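Local coordinates for protein endolysin B (Mycobacterium phage D29, PDB 3HC7) that cleaves the ester linkage between mycolic acids and the arabinogalactan-peptidoglycan layer of the mycobacterial cell wall, helping to lyse the host and release phage, at residues F7-T12 against Q37-Y42. Sequence-based numbering, arbitrary orientation.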
loop_
_atom_site.group_PDB
_atom_site.type_symbol
_atom_site.label_atom_id
_atom_site.label_comp_id
_atom_site.label_asym_id
_atom_site.label_seq_id
_atom_site.Cartn_x
_atom_site.Cartn_y
_atom_site.Cartn_z
ATOM N N PHE A 7 6.963 8.549 8.309
ATOM C CA PHE A 7 5.780 8.913 7.539
ATOM C C PHE A 7 4.868 7.702 7.430
ATOM O O PHE A 7 5.323 6.603 7.113
ATOM C CB PHE A 7 6.174 9.404 6.143
ATOM C CG PHE A 7 7.074 10.608 6.161
ATOM C CD1 PHE A 7 6.543 11.888 6.247
ATOM C CD2 PHE A 7 8.451 10.458 6.103
ATOM C CE1 PHE A 7 7.370 12.998 6.267
ATOM C CE2 PHE A 7 9.288 11.565 6.125
ATOM C CZ PHE A 7 8.747 12.834 6.206
ATOM N N THR A 8 3.582 7.904 7.697
ATOM C CA THR A 8 2.646 6.796 7.741
ATOM C C THR A 8 1.399 7.085 6.923
ATOM O O THR A 8 0.869 8.201 6.925
ATOM C CB THR A 8 2.221 6.458 9.188
ATOM O OG1 THR A 8 1.638 7.615 9.794
ATOM C CG2 THR A 8 3.417 5.999 10.007
ATOM N N VAL A 9 0.942 6.059 6.220
ATOM C CA VAL A 9 -0.251 6.168 5.397
ATOM C C VAL A 9 -1.194 5.027 5.739
ATOM O O VAL A 9 -0.871 3.854 5.535
ATOM C CB VAL A 9 0.083 6.146 3.901
ATOM C CG1 VAL A 9 -1.156 6.483 3.075
ATOM C CG2 VAL A 9 1.199 7.134 3.604
ATOM N N HIS A 10 -2.352 5.385 6.276
ATOM C CA HIS A 10 -3.371 4.413 6.657
ATOM C C HIS A 10 -3.902 3.566 5.504
ATOM O O HIS A 10 -3.748 3.912 4.328
ATOM C CB HIS A 10 -4.545 5.122 7.341
ATOM C CG HIS A 10 -4.344 5.350 8.805
ATOM N ND1 HIS A 10 -4.357 4.322 9.724
ATOM C CD2 HIS A 10 -4.135 6.485 9.512
ATOM C CE1 HIS A 10 -4.174 4.815 10.936
ATOM N NE2 HIS A 10 -4.032 6.126 10.836
ATOM N N GLY A 11 -4.545 2.457 5.861
ATOM C CA GLY A 11 -5.213 1.606 4.898
ATOM C C GLY A 11 -6.597 2.127 4.567
ATOM O O GLY A 11 -7.066 3.112 5.141
ATOM N N THR A 12 -7.249 1.456 3.626
ATOM C CA THR A 12 -8.589 1.809 3.187
ATOM C C THR A 12 -9.547 1.964 4.372
ATOM O O THR A 12 -9.544 1.153 5.298
ATOM C CB THR A 12 -9.113 0.719 2.240
ATOM O OG1 THR A 12 -8.169 0.532 1.183
ATOM C CG2 THR A 12 -10.471 1.095 1.665
ATOM N N GLN A 37 5.008 11.993 11.288
ATOM C CA GLN A 37 4.174 12.785 10.391
ATOM C C GLN A 37 3.143 11.923 9.665
ATOM O O GLN A 37 3.418 11.386 8.591
ATOM C CB GLN A 37 5.030 13.511 9.356
ATOM C CG GLN A 37 4.214 14.351 8.387
ATOM C CD GLN A 37 3.368 15.378 9.115
ATOM O OE1 GLN A 37 3.898 16.276 9.771
ATOM N NE2 GLN A 37 2.050 15.246 9.011
ATOM N N PRO A 38 1.946 11.790 10.249
ATOM C CA PRO A 38 0.862 11.046 9.605
ATOM C C PRO A 38 0.456 11.748 8.320
ATOM O O PRO A 38 0.449 12.978 8.283
ATOM C CB PRO A 38 -0.281 11.133 10.623
ATOM C CG PRO A 38 0.351 11.511 11.898
ATOM C CD PRO A 38 1.541 12.341 11.549
ATOM N N ILE A 39 0.132 10.985 7.282
ATOM C CA ILE A 39 -0.240 11.579 6.002
ATOM C C ILE A 39 -1.751 11.805 5.880
ATOM O O ILE A 39 -2.533 10.853 5.861
ATOM C CB ILE A 39 0.259 10.712 4.816
ATOM C CG1 ILE A 39 1.787 10.570 4.860
ATOM C CG2 ILE A 39 -0.198 11.299 3.489
ATOM C CD1 ILE A 39 2.525 11.874 4.886
ATOM N N GLY A 40 -2.156 13.069 5.791
ATOM C CA GLY A 40 -3.559 13.419 5.617
ATOM C C GLY A 40 -3.880 13.861 4.197
ATOM O O GLY A 40 -3.146 13.539 3.257
ATOM N N ASN A 41 -4.970 14.610 4.035
ATOM C CA ASN A 41 -5.444 14.986 2.705
ATOM C C ASN A 41 -5.591 13.752 1.835
ATOM O O ASN A 41 -5.272 13.772 0.648
ATOM C CB ASN A 41 -4.469 15.951 2.036
ATOM C CG ASN A 41 -4.369 17.268 2.765
ATOM O OD1 ASN A 41 -3.289 17.849 2.871
ATOM N ND2 ASN A 41 -5.498 17.749 3.278
ATOM N N TYR A 42 -6.080 12.678 2.440
ATOM C CA TYR A 42 -6.036 11.362 1.833
ATOM C C TYR A 42 -7.304 10.624 2.240
ATOM O O TYR A 42 -7.454 10.234 3.393
ATOM C CB TYR A 42 -4.774 10.649 2.325
ATOM C CG TYR A 42 -4.780 9.150 2.198
ATOM C CD1 TYR A 42 -4.922 8.535 0.963
ATOM C CD2 TYR A 42 -4.618 8.344 3.318
ATOM C CE1 TYR A 42 -4.919 7.156 0.844
ATOM C CE2 TYR A 42 -4.610 6.967 3.211
ATOM C CZ TYR A 42 -4.762 6.378 1.972
ATOM O OH TYR A 42 -4.753 5.004 1.853
HETATM O O HOH W 1 -2.545 8.323 6.761
#
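Y42 reaches V9 and H10 with one long edge of its ring and its hydroxyl. Its CG stands anti to the backbone N (chi1 160°), which lays the ring against V9 and H10. CD2, CE2 and CZ pass V9 CG1, which sits over one ring face, 4.0 Å from the centroid of the Y42 ring, in a CH-pi contact; CE2 and CZ also approach H10 O. At the tip, Y42 OH donates a 2.9 Å hydrogen bond to H10 O, which lies at the ring edge, near its plane. The other V9 branch, CG2, packs on I39 CG1 at 3.7 Å. V87 of helix 83-96 touches both V9 and Y42. The segments begin in neighbouring parallel strands, 5-9 and the edge strand 35-38, joined through helix 22-27 as a beta-alpha-beta unit of the alpha/beta-hydrolase fold. I39 N gives a 2.9 Å hydrogen bond to T8 O. Where the chains diverge, a water oxygen accepts from H10 N (3.0 Å) and donates to I39 O (2.7 Å). On one sheet face the F7 ring meets Q37 CB obliquely, CD1 to CB 3.8 Å, and L60 of helix 50-70 also touches F7. On the other, T8 OG1 lies 3.5 Å from P38 CA and hydrogen-bonds W36 NE1. Just beyond H10, the T12 backbone N hydrogen-bonds OG of the active-site serine S82.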